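Local coordinates for GTP-binding protein REM 1 (Homo sapiens, PDB 2NZJ), which binds GDP together with magnesium and, as a Ras-family small GTPase, probably cycles between GDP- and GTP-bound states in cell signalling, at residues A3-V8 / T52-V57; S86-G91 / A121-C126. One frame throughout, in Å; residues are numbered along the deposited sequence.

Interaction 1: A3-V8 / T52-V57; sequences ALYRVV and TTLVVV
Leu-54 CD2 touches two residues of the neighbouring strand, 3.8 Å from Val-7 CG2 and 3.8 Å from Tyr-5 CB. The chi1 of Leu-54 (-59°), with CG beside its own backbone N, brings this methyl back toward strand 4-10. It lies at the edge of the Tyr-5 ring, near the ring plane, while Thr-52 CG2 meets CD1 of that ring at 3.8 Å. On the other face of the sheet Leu-4 CD1 touches the CG2 methyls of both Thr-53 and Val-55. Farther along, Arg-6 runs extended from CG to NE and lays its guanidinium flat over Val-57, whose CG2 sits under the centre of the group, 3.5 Å from Arg-6 CZ. Five backbone hydrogen bonds join the parallel strands, among them the nearly straight Val-7 N to Val-55 O (2.8 Å, 176° at the hydrogen) and Val-57 N to Val-7 O (2.8 Å). At the polar margin Thr-53 OG1 bonds Thr-44 of strand 40-47, and Thr-52 OG1 bonds Arg-168. Helix 156-171 covers the Tyr-5, Val-7, Leu-54 and Val-56 face, Phe-24 of helix 17-25 adds to it, and strand 80-86 pairs with the far edge of strand 4-10.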
loop_
_atom_site.group_PDB
_atom_site.type_symbol
_atom_site.label_atom_id
_atom_site.label_comp_id
_atom_site.label_asym_id
_atom_site.label_seq_id
_atom_site.Cartn_x
_atom_site.Cartn_y
_atom_site.Cartn_z
ATOM N N ALA A 3 16.106 8.268 6.535
ATOM C CA ALA A 3 15.144 9.178 5.968
ATOM C C ALA A 3 13.793 8.816 6.566
ATOM O O ALA A 3 13.651 7.797 7.223
ATOM C CB ALA A 3 15.096 9.056 4.470
ATOM N N LEU A 4 12.815 9.680 6.360
ATOM C CA LEU A 4 11.472 9.415 6.796
ATOM C C LEU A 4 10.536 9.703 5.636
ATOM O O LEU A 4 10.685 10.721 4.960
ATOM C CB LEU A 4 11.127 10.291 7.990
ATOM C CG LEU A 4 9.767 10.064 8.641
ATOM C CD1 LEU A 4 9.921 9.907 10.170
ATOM C CD2 LEU A 4 8.809 11.204 8.272
ATOM N N TYR A 5 9.591 8.787 5.403
ATOM C CA TYR A 5 8.610 8.933 4.340
ATOM C C TYR A 5 7.184 8.605 4.818
ATOM O O TYR A 5 6.979 7.715 5.630
ATOM C CB TYR A 5 8.962 7.996 3.196
ATOM C CG TYR A 5 10.335 8.172 2.608
ATOM C CD1 TYR A 5 11.276 7.146 2.680
ATOM C CD2 TYR A 5 10.682 9.343 1.928
ATOM C CE1 TYR A 5 12.545 7.285 2.104
ATOM C CE2 TYR A 5 11.944 9.508 1.357
ATOM C CZ TYR A 5 12.873 8.468 1.440
ATOM O OH TYR A 5 14.130 8.605 0.872
ATOM N N ARG A 6 6.211 9.326 4.271
ATOM C CA ARG A 6 4.796 9.119 4.572
ATOM C C ARG A 6 4.214 8.230 3.473
ATOM O O ARG A 6 4.262 8.571 2.284
ATOM C CB ARG A 6 4.065 10.475 4.640
ATOM C CG ARG A 6 2.585 10.430 4.945
ATOM C CD ARG A 6 1.991 11.848 4.950
ATOM N NE ARG A 6 0.528 11.848 5.153
ATOM C CZ ARG A 6 -0.108 11.903 6.333
ATOM N NH1 ARG A 6 0.556 11.944 7.478
ATOM N NH2 ARG A 6 -1.445 11.881 6.385
ATOM N N VAL A 7 3.714 7.071 3.878
ATOM C CA VAL A 7 3.146 6.091 2.970
ATOM C C VAL A 7 1.661 5.992 3.245
ATOM O O VAL A 7 1.247 5.683 4.364
ATOM C CB VAL A 7 3.738 4.676 3.189
ATOM C CG1 VAL A 7 3.053 3.654 2.248
ATOM C CG2 VAL A 7 5.250 4.687 2.985
ATOM N N VAL A 8 0.851 6.222 2.224
ATOM C CA VAL A 8 -0.585 6.271 2.424
ATOM C C VAL A 8 -1.254 5.003 1.858
ATOM O O VAL A 8 -1.018 4.667 0.695
ATOM C CB VAL A 8 -1.165 7.577 1.829
ATOM C CG1 VAL A 8 -2.542 7.815 2.326
ATOM C CG2 VAL A 8 -0.294 8.768 2.210
ATOM N N THR A 52 15.608 3.153 7.269
ATOM C CA THR A 52 14.660 4.138 6.766
ATOM C C THR A 52 13.364 4.003 7.535
ATOM O O THR A 52 12.904 2.891 7.754
ATOM C CB THR A 52 14.374 3.910 5.297
ATOM O OG1 THR A 52 15.540 4.260 4.525
ATOM C CG2 THR A 52 13.152 4.730 4.866
ATOM N N THR A 53 12.794 5.125 7.955
ATOM C CA THR A 53 11.542 5.133 8.682
ATOM C C THR A 53 10.395 5.392 7.721
ATOM O O THR A 53 10.452 6.303 6.871
ATOM C CB THR A 53 11.518 6.223 9.760
ATOM O OG1 THR A 53 12.702 6.130 10.550
ATOM C CG2 THR A 53 10.303 6.102 10.666
ATOM N N LEU A 54 9.358 4.570 7.839
ATOM C CA LEU A 54 8.120 4.833 7.152
ATOM C C LEU A 54 7.071 5.130 8.197
ATOM O O LEU A 54 7.022 4.483 9.246
ATOM C CB LEU A 54 7.699 3.652 6.305
ATOM C CG LEU A 54 8.657 3.189 5.213
ATOM C CD1 LEU A 54 8.115 1.915 4.576
ATOM C CD2 LEU A 54 8.879 4.274 4.151
ATOM N N VAL A 55 6.248 6.128 7.911
ATOM C CA VAL A 55 5.032 6.367 8.652
ATOM C C VAL A 55 3.893 5.947 7.718
ATOM O O VAL A 55 3.685 6.563 6.662
ATOM C CB VAL A 55 4.916 7.843 9.076
ATOM C CG1 VAL A 55 3.588 8.100 9.788
ATOM C CG2 VAL A 55 6.123 8.239 9.973
ATOM N N VAL A 56 3.181 4.884 8.103
ATOM C CA VAL A 56 2.131 4.302 7.273
ATOM C C VAL A 56 0.791 4.825 7.783
ATOM O O VAL A 56 0.447 4.633 8.956
ATOM C CB VAL A 56 2.195 2.746 7.288
ATOM C CG1 VAL A 56 0.972 2.131 6.631
ATOM C CG2 VAL A 56 3.465 2.249 6.566
ATOM N N VAL A 57 0.064 5.509 6.899
ATOM C CA VAL A 57 -1.232 6.134 7.219
ATOM C C VAL A 57 -2.389 5.232 6.730
ATOM O O VAL A 57 -2.391 4.765 5.574
ATOM C CB VAL A 57 -1.356 7.543 6.573
ATOM C CG1 VAL A 57 -2.693 8.164 6.883
ATOM C CG2 VAL A 57 -0.250 8.477 7.075
#

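Interaction 2: S86-G91 / A121-C126; sequences SIADRG and ADLARC. With GDP (guanosine-5'-diphosphate), chain G.
This small apolar surface contact joins two loops at the nucleotide end of the sheet: Ile-87 and Ala-88, in the turn after strand 80-86, pack against the loop that follows strand 114-119. The turn of CG1 (chi1 62°) carries Ile-87 CD1 to Ala-121 CA, 3.7 Å away. Ala-88 CB touches Cys-126 CB at 3.9 Å and Leu-123 CD1 at 4.1 Å. No hydrogen bond joins 86-91 to 121-126; the backbone of Ile-87 bonds Glu-128 and Val-129, later in the same loop. Each segment is braced internally, 86-89 as a type I turn with Ser-86 OG accepting from Ala-88 N, and 123-126 by Cys-126 N to Leu-123 O. Beside this packing Asp-122 grips the guanine with both carboxylate oxygens, OD2 taking GDP N1 at 2.9 Å, almost straight (177°), and OD1 taking GDP N2 at 2.9 Å. Ser-149 OG also bonds OD2 and helps position the carboxylate. With an alanine in place of Asp-122, N1 and N2 of the guanine would probably lose their acceptors, and Ser-149 OG its partner. Leu-123 CD2 lies 3.6 Å from GDP N2. An aspartate reading N1 and N2 after Asn-119 and Lys-120 marks the NKxD guanine-specificity motif of Ras-like GTPases.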
loop_
_atom_site.group_PDB
_atom_site.type_symbol
_atom_site.label_atom_id
_atom_site.label_comp_id
_atom_site.label_asym_id
_atom_site.label_seq_id
_atom_site.Cartn_x
_atom_site.Cartn_y
_atom_site.Cartn_z
ATOM N N SER A 86 -8.688 -6.729 -2.825
ATOM C CA SER A 86 -8.748 -8.157 -2.538
ATOM C C SER A 86 -8.924 -8.955 -3.816
ATOM O O SER A 86 -9.848 -8.719 -4.575
ATOM C CB SER A 86 -9.906 -8.476 -1.615
ATOM O OG SER A 86 -9.997 -9.875 -1.426
ATOM N N ILE A 87 -8.061 -9.942 -4.022
ATOM C CA ILE A 87 -8.153 -10.826 -5.190
ATOM C C ILE A 87 -9.460 -11.622 -5.261
ATOM O O ILE A 87 -9.781 -12.153 -6.317
ATOM C CB ILE A 87 -6.993 -11.841 -5.233
ATOM C CG1 ILE A 87 -7.036 -12.755 -3.996
ATOM C CG2 ILE A 87 -5.660 -11.111 -5.386
ATOM C CD1 ILE A 87 -6.688 -14.190 -4.255
ATOM N N ALA A 88 -10.192 -11.691 -4.138
ATOM C CA ALA A 88 -11.498 -12.351 -4.059
ATOM C C ALA A 88 -12.717 -11.434 -4.268
ATOM O O ALA A 88 -13.856 -11.888 -4.142
ATOM C CB ALA A 88 -11.615 -13.049 -2.700
ATOM N N ASP A 89 -12.497 -10.158 -4.589
ATOM C CA ASP A 89 -13.593 -9.197 -4.703
ATOM C C ASP A 89 -13.346 -8.265 -5.883
ATOM O O ASP A 89 -12.644 -7.264 -5.774
ATOM C CB ASP A 89 -13.710 -8.454 -3.394
ATOM C CG ASP A 89 -14.721 -7.374 -3.432
ATOM O OD1 ASP A 89 -15.379 -7.197 -4.479
ATOM O OD2 ASP A 89 -14.858 -6.687 -2.399
ATOM N N ARG A 90 -13.930 -8.630 -7.015
ATOM C CA ARG A 90 -13.869 -7.857 -8.256
ATOM C C ARG A 90 -14.118 -6.350 -8.041
ATOM O O ARG A 90 -13.376 -5.512 -8.550
ATOM C CB ARG A 90 -14.896 -8.414 -9.238
ATOM C CG ARG A 90 -14.789 -7.862 -10.658
ATOM C CD ARG A 90 -13.960 -8.783 -11.473
ATOM N NE ARG A 90 -13.232 -8.101 -12.533
ATOM C CZ ARG A 90 -12.248 -8.667 -13.231
ATOM N NH1 ARG A 90 -11.875 -9.931 -12.962
ATOM N NH2 ARG A 90 -11.635 -7.967 -14.197
ATOM N N GLY A 91 -15.155 -6.021 -7.280
ATOM C CA GLY A 91 -15.489 -4.629 -6.966
ATOM C C GLY A 91 -14.331 -3.815 -6.432
ATOM O O GLY A 91 -14.135 -2.674 -6.847
ATOM N N ALA A 121 -4.322 -13.261 -1.035
ATOM C CA ALA A 121 -3.782 -14.296 -1.948
ATOM C C ALA A 121 -4.035 -15.710 -1.487
ATOM O O ALA A 121 -4.045 -16.624 -2.298
ATOM C CB ALA A 121 -2.245 -14.101 -2.136
ATOM N N ASP A 122 -4.200 -15.897 -0.187
ATOM C CA ASP A 122 -4.505 -17.224 0.389
ATOM C C ASP A 122 -5.888 -17.742 0.035
ATOM O O ASP A 122 -6.165 -18.949 0.147
ATOM C CB ASP A 122 -4.409 -17.148 1.905
ATOM C CG ASP A 122 -5.268 -16.029 2.481
ATOM O OD1 ASP A 122 -6.243 -16.344 3.187
ATOM O OD2 ASP A 122 -4.981 -14.838 2.190
ATOM N N LEU A 123 -6.782 -16.847 -0.378
ATOM C CA LEU A 123 -8.134 -17.256 -0.791
ATOM C C LEU A 123 -8.083 -17.681 -2.250
ATOM O O LEU A 123 -8.909 -17.262 -3.058
ATOM C CB LEU A 123 -9.117 -16.109 -0.600
ATOM C CG LEU A 123 -9.219 -15.595 0.826
ATOM C CD1 LEU A 123 -10.305 -14.551 0.927
ATOM C CD2 LEU A 123 -9.482 -16.756 1.759
ATOM N N ALA A 124 -7.111 -18.542 -2.554
ATOM C CA ALA A 124 -6.725 -18.882 -3.916
ATOM C C ALA A 124 -7.820 -19.601 -4.671
ATOM O O ALA A 124 -7.783 -19.627 -5.891
ATOM C CB ALA A 124 -5.422 -19.725 -3.923
ATOM N N ARG A 125 -8.785 -20.174 -3.945
ATOM C CA ARG A 125 -9.995 -20.800 -4.546
ATOM C C ARG A 125 -11.174 -19.824 -4.808
ATOM O O ARG A 125 -12.065 -20.165 -5.580
ATOM C CB ARG A 125 -10.485 -21.965 -3.675
ATOM N N CYS A 126 -11.177 -18.649 -4.160
ATOM C CA CYS A 126 -12.223 -17.618 -4.314
ATOM C C CYS A 126 -11.822 -16.553 -5.307
ATOM O O CYS A 126 -12.571 -15.623 -5.571
ATOM C CB CYS A 126 -12.430 -16.847 -3.006
ATOM S SG CYS A 126 -12.781 -17.793 -1.589
HETATM P PB GDP G . -9.604 -2.777 5.880
HETATM O O1B GDP G . -9.140 -2.611 4.457
HETATM O O2B GDP G . -8.730 -2.100 6.880
HETATM O O3B GDP G . -11.008 -2.197 5.926
HETATM O O3A GDP G . -9.627 -4.349 6.080
HETATM P PA GDP G . -9.253 -5.005 7.481
HETATM O O1A GDP G . -10.042 -4.331 8.566
HETATM O O2A GDP G . -7.781 -4.975 7.753
HETATM O "O5'" GDP G . -9.664 -6.531 7.216
HETATM C "C5'" GDP G . -10.970 -6.889 6.760
HETATM C "C4'" GDP G . -11.183 -8.380 7.030
HETATM O "O4'" GDP G . -10.443 -9.182 6.065
HETATM C "C3'" GDP G . -10.688 -8.800 8.428
HETATM O "O3'" GDP G . -11.603 -9.698 9.084
HETATM C "C2'" GDP G . -9.380 -9.525 8.150
HETATM O "O2'" GDP G . -9.112 -10.574 9.075
HETATM C "C1'" GDP G . -9.536 -10.057 6.733
HETATM N N9 GDP G . -8.253 -10.057 6.006
HETATM C C8 GDP G . -7.361 -9.044 5.865
HETATM N N7 GDP G . -6.304 -9.416 5.095
HETATM C C5 GDP G . -6.531 -10.673 4.738
HETATM C C6 GDP G . -5.817 -11.680 3.954
HETATM O O6 GDP G . -4.718 -11.370 3.447
HETATM N N1 GDP G . -6.392 -12.891 3.815
HETATM C C2 GDP G . -7.574 -13.210 4.386
HETATM N N2 GDP G . -8.136 -14.438 4.234
HETATM N N3 GDP G . -8.266 -12.330 5.136
HETATM C C4 GDP G . -7.799 -11.087 5.332
#

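Interaction 1 closes before interaction 2 opens along the chain, and the two lie on opposite sides of its centre, their own centres 28 Å apart and their nearest atoms about 14 Å apart. One six-stranded sheet, ordered 2-3-1-4-5-6, connects them: interaction 1 joins strands 50-57 and 4-10, whereas the loops of interaction 2 follow strands 80-86 and 114-119, the next two across the sheet. Strand 4-10 leads into the phosphate-binding loop, whose residues Gly-14, Gly-16, Lys-17 and Thr-18 bond GDP through backbone amides. The sheet thus links strand pairing in the Ras-like core with two parts of one nucleotide site, phosphate binding and guanine recognition.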